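Local coordinates for protein methionine-R-sulfoxide reductase (Neisseria meningitidis, PDB 3MMH) that reduces the R form of free methionine sulfoxide to methionine, using a GAF-domain fold to bind the substrate, at residues A37-A40 against A41-E45. Numbering follows the deposited sequence.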
# COMPACT_ATOMS: atom_id res chain seq x y z
N ALA A 37 4.53 2.17 -3.07
CA ALA A 37 3.24 1.50 -3.26
C ALA A 37 3.25 0.68 -4.52
O ALA A 37 2.84 -0.51 -4.54
CB ALA A 37 2.10 2.51 -3.23
N ASN A 38 3.74 1.22 -5.63
CA ASN A 38 3.78 0.44 -6.87
C ASN A 38 4.85 -0.69 -6.76
O ASN A 38 4.64 -1.77 -7.34
CB ASN A 38 4.04 1.30 -8.12
CG ASN A 38 2.76 1.78 -8.76
OD1 ASN A 38 1.69 1.10 -8.46
ND2 ASN A 38 2.76 2.85 -9.45
N THR A 39 5.95 -0.47 -6.07
CA THR A 39 6.92 -1.55 -5.91
C THR A 39 6.34 -2.73 -5.14
O THR A 39 6.49 -3.88 -5.52
CB THR A 39 8.21 -1.02 -5.18
OG1 THR A 39 8.80 -0.00 -6.03
CG2 THR A 39 9.23 -2.09 -4.99
N ALA A 40 5.61 -2.44 -4.03
CA ALA A 40 4.94 -3.48 -3.31
C ALA A 40 4.00 -4.22 -4.19
O ALA A 40 3.83 -5.46 -4.15
CB ALA A 40 4.26 -2.97 -2.05
N ALA A 41 3.23 -3.49 -5.02
CA ALA A 41 2.30 -4.13 -5.93
C ALA A 41 2.93 -5.05 -6.91
O ALA A 41 2.39 -6.13 -7.23
CB ALA A 41 1.50 -3.03 -6.70
N VAL A 42 4.06 -4.64 -7.50
CA VAL A 42 4.76 -5.50 -8.47
C VAL A 42 5.28 -6.78 -7.79
O VAL A 42 5.09 -7.89 -8.31
CB VAL A 42 5.85 -4.78 -9.21
CG1 VAL A 42 6.58 -5.74 -10.14
CG2 VAL A 42 5.31 -3.65 -10.03
N LEU A 43 5.89 -6.60 -6.61
CA LEU A 43 6.39 -7.78 -5.91
C LEU A 43 5.28 -8.73 -5.50
O LEU A 43 5.40 -9.95 -5.63
CB LEU A 43 7.21 -7.36 -4.72
CG LEU A 43 8.54 -6.64 -5.01
CD1 LEU A 43 9.11 -6.09 -3.69
CD2 LEU A 43 9.53 -7.56 -5.71
N LYS A 44 4.15 -8.16 -5.01
CA LYS A 44 3.04 -9.02 -4.62
C LYS A 44 2.49 -9.79 -5.78
O LYS A 44 2.21 -11.00 -5.70
CB LYS A 44 1.94 -8.17 -4.00
CG LYS A 44 0.80 -8.95 -3.34
CD LYS A 44 1.18 -9.58 -1.95
CE LYS A 44 0.04 -10.10 -1.15
NZ LYS A 44 -0.33 -11.45 -1.41
N GLU A 45 2.30 -9.14 -6.94
CA GLU A 45 1.75 -9.78 -8.13
C GLU A 45 2.75 -10.87 -8.63
O GLU A 45 2.34 -11.98 -8.98
CB GLU A 45 1.42 -8.78 -9.25
CG GLU A 45 0.80 -9.43 -10.39
CD GLU A 45 0.23 -8.57 -11.48
OE1 GLU A 45 0.42 -7.38 -11.47
OE2 GLU A 45 -0.42 -9.11 -12.41
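With chi1 at 177°, V42 turns CG2 back beside its own backbone N and sets it 3.3 Å from N38 O, the same carbonyl oxygen that accepts the V42 N-H. L43 does likewise one residue on: chi1 of -67° places CG beside the backbone N, 3.5 Å from T39 O, while CD1 lies 4.2 Å from T39 CG2, a loose methyl contact one turn apart. Backbone bonds from i+4 to i hold these two turns. A41 N donates to A37 O at 3.0 Å, V42 N to N38 O, L43 N to T39 O and K44 N to A40 O. The third is the straightest, with an N-H...O angle of 171°. Helix 11-27 meets T39 and V42 through I22, and L152 of helix 143-165 packs on T39 and L43; on another side, P68 and Q70 of strand 63-70 touch A37 and A41, respectively. The N38 amide ND2 hydrogen-bonds to the backbone O of A74 of the second subunit. The regular i to i+4 bonding is that of an ordinary alpha helix, here the middle of helix 32-47, packed between terminal helices and the antiparallel sheet of the GAF domain, and bordering the subunit interface.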